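Local coordinates for flagellar hook-associated protein 2 (Helicobacter pylori, PDB 6IWY) that caps the tip of the growing flagellar filament, where it promotes polymerization of flagellin monomers and keeps them from leaking out unassembled, at residues T61-Y66 / Y72-K77. Residues are numbered along the deposited sequence; the frame is centred on the assembly and turned at random.
Sequences TTLKFY and YAVNIK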
loop_
_atom_site.group_PDB
_atom_site.type_symbol
_atom_site.label_atom_id
_atom_site.label_comp_id
_atom_site.label_asym_id
_atom_site.label_seq_id
_atom_site.Cartn_x
_atom_site.Cartn_y
_atom_site.Cartn_z
ATOM N N THR A 61 -15.041 -5.310 0.626
ATOM C CA THR A 61 -13.632 -5.321 0.910
ATOM C C THR A 61 -13.061 -3.925 0.738
ATOM O O THR A 61 -13.793 -3.003 0.424
ATOM C CB THR A 61 -12.889 -6.372 0.036
ATOM O OG1 THR A 61 -11.629 -6.676 0.638
ATOM C CG2 THR A 61 -12.669 -5.871 -1.374
ATOM N N THR A 62 -11.756 -3.790 0.968
ATOM C CA THR A 62 -11.085 -2.502 1.046
ATOM C C THR A 62 -9.878 -2.559 0.170
ATOM O O THR A 62 -9.093 -3.473 0.314
ATOM C CB THR A 62 -10.527 -2.254 2.463
ATOM O OG1 THR A 62 -11.558 -2.451 3.444
ATOM C CG2 THR A 62 -9.978 -0.809 2.592
ATOM N N LEU A 63 -9.710 -1.596 -0.725
ATOM C CA LEU A 63 -8.470 -1.503 -1.469
ATOM C C LEU A 63 -7.589 -0.540 -0.719
ATOM O O LEU A 63 -7.955 0.597 -0.535
ATOM C CB LEU A 63 -8.685 -1.014 -2.886
ATOM C CG LEU A 63 -7.424 -0.658 -3.689
ATOM C CD1 LEU A 63 -6.633 -1.868 -4.032
ATOM C CD2 LEU A 63 -7.821 0.094 -4.949
ATOM N N LYS A 64 -6.429 -1.023 -0.294
ATOM C CA LYS A 64 -5.459 -0.247 0.470
ATOM C C LYS A 64 -4.295 0.163 -0.414
ATOM O O LYS A 64 -3.637 -0.696 -1.024
ATOM C CB LYS A 64 -4.887 -1.114 1.595
ATOM C CG LYS A 64 -5.654 -1.052 2.905
ATOM C CD LYS A 64 -5.151 -2.098 3.940
ATOM C CE LYS A 64 -3.704 -1.840 4.415
ATOM N NZ LYS A 64 -3.385 -2.424 5.788
ATOM N N PHE A 65 -3.983 1.448 -0.460
ATOM C CA PHE A 65 -2.701 1.856 -1.040
ATOM C C PHE A 65 -2.246 3.142 -0.427
ATOM O O PHE A 65 -3.028 3.798 0.253
ATOM C CB PHE A 65 -2.787 1.976 -2.563
ATOM C CG PHE A 65 -3.882 2.866 -3.024
ATOM C CD1 PHE A 65 -3.695 4.237 -3.082
ATOM C CD2 PHE A 65 -5.108 2.342 -3.350
ATOM C CE1 PHE A 65 -4.712 5.076 -3.479
ATOM C CE2 PHE A 65 -6.148 3.176 -3.746
ATOM C CZ PHE A 65 -5.948 4.553 -3.809
ATOM N N TYR A 66 -0.998 3.504 -0.706
ATOM C CA TYR A 66 -0.304 4.629 -0.069
ATOM C C TYR A 66 0.468 5.448 -1.092
ATOM O O TYR A 66 1.277 4.914 -1.845
ATOM C CB TYR A 66 0.665 4.120 0.971
ATOM C CG TYR A 66 1.653 5.122 1.504
ATOM C CD1 TYR A 66 1.305 6.004 2.559
ATOM C CD2 TYR A 66 2.965 5.155 1.038
ATOM C CE1 TYR A 66 2.251 6.918 3.102
ATOM C CE2 TYR A 66 3.914 6.061 1.572
ATOM C CZ TYR A 66 3.550 6.934 2.599
ATOM O OH TYR A 66 4.473 7.824 3.116
ATOM N N TYR A 72 -4.667 5.413 1.858
ATOM C CA TYR A 72 -6.073 5.424 1.495
ATOM C C TYR A 72 -6.653 4.025 1.615
ATOM O O TYR A 72 -5.995 3.041 1.333
ATOM C CB TYR A 72 -6.295 5.918 0.073
ATOM C CG TYR A 72 -5.772 7.305 -0.247
ATOM C CD1 TYR A 72 -6.608 8.415 -0.202
ATOM C CD2 TYR A 72 -4.452 7.493 -0.642
ATOM C CE1 TYR A 72 -6.131 9.663 -0.516
ATOM C CE2 TYR A 72 -3.966 8.726 -0.941
ATOM C CZ TYR A 72 -4.802 9.802 -0.890
ATOM O OH TYR A 72 -4.303 11.042 -1.207
ATOM N N ALA A 73 -7.895 3.952 2.046
ATOM C CA ALA A 73 -8.659 2.725 2.057
ATOM C C ALA A 73 -9.975 3.012 1.277
ATOM O O ALA A 73 -10.861 3.731 1.769
ATOM C CB ALA A 73 -8.940 2.305 3.505
ATOM N N VAL A 74 -10.061 2.487 0.064
ATOM C CA VAL A 74 -11.240 2.588 -0.765
ATOM C C VAL A 74 -12.148 1.417 -0.397
ATOM O O VAL A 74 -11.714 0.263 -0.384
ATOM C CB VAL A 74 -10.895 2.454 -2.257
ATOM C CG1 VAL A 74 -11.954 3.114 -3.131
ATOM C CG2 VAL A 74 -9.503 3.031 -2.544
ATOM N N ASN A 75 -13.396 1.711 -0.043
ATOM C CA ASN A 75 -14.338 0.664 0.315
ATOM C C ASN A 75 -14.904 0.137 -0.961
ATOM O O ASN A 75 -15.154 0.900 -1.884
ATOM C CB ASN A 75 -15.451 1.215 1.154
ATOM C CG ASN A 75 -14.948 1.892 2.398
ATOM O OD1 ASN A 75 -15.286 3.046 2.661
ATOM N ND2 ASN A 75 -14.149 1.186 3.185
ATOM N N ILE A 76 -15.094 -1.168 -1.040
ATOM C CA ILE A 76 -15.681 -1.768 -2.225
ATOM C C ILE A 76 -16.858 -2.631 -1.766
ATOM O O ILE A 76 -16.734 -3.385 -0.789
ATOM C CB ILE A 76 -14.629 -2.566 -2.946
ATOM C CG1 ILE A 76 -13.447 -1.641 -3.299
ATOM C CG2 ILE A 76 -15.228 -3.225 -4.156
ATOM C CD1 ILE A 76 -12.668 -2.057 -4.504
ATOM N N LYS A 77 -18.010 -2.501 -2.415
ATOM C CA LYS A 77 -19.199 -3.199 -1.928
ATOM C C LYS A 77 -19.462 -4.447 -2.769
ATOM O O LYS A 77 -19.113 -4.495 -3.925
ATOM C CB LYS A 77 -20.441 -2.278 -1.928
ATOM C CG LYS A 77 -20.296 -0.985 -1.140
ATOM C CD LYS A 77 -20.147 -1.257 0.348
ATOM C CE LYS A 77 -19.689 -0.044 1.135
ATOM N NZ LYS A 77 -19.392 -0.446 2.524
#
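F65 and Y72 pair at one end of an antiparallel ladder that illustrates how a β hairpin sorts its side chains by face. Residues 61-66 and 72-76 belong to the paired strands of this hairpin, part of a three-stranded antiparallel sheet: on the far side of strand 61-67, K64 and Y66 make backbone bonds with G128 and Y126. Three hydrogen-bonded pairs, T61-I76, L63-V74 and F65-Y72, give six backbone bonds; the straightest runs from Y72 N to F65 O (2.8 Å, 173° at the hydrogen).

The side chains of these same pairs share the face that carries the apolar contacts. F65 CG lies between the backbone N and the carbonyl carbon (chi1 54°), which brings the ring toward the neighbouring strand. There F65 CE1 comes 3.7 Å from Y72 CD2, and Y72 CB lies over one face of the phenylalanine ring. The two ring planes meet obliquely, at 32°. Farther along the same side of the ring, F65 CE2 comes 3.6 Å from V74 CG2, an oblique approach, while L63 CG sits in plane at the ring's edge. L63 and V74 extend alongside each other from the sheet, with L63 CB 4.1 Å from V74 CG2. Helix 82-92 packs on this face, through I89 on L63, A92 on V74 and V85 on I76. T61 OG1 is hydrogen-bonded to Q347 O and S352 OG.

T62, K64, A73 and N75 occupy the reverse face, where the closest side-chain touch is T62 CG2 on A73 CB at 3.4 Å. The chemistry therefore implies a two-sided hairpin: backbone bonds fix the register, and dispersion between buried hydrocarbon groups joins one face to the helix.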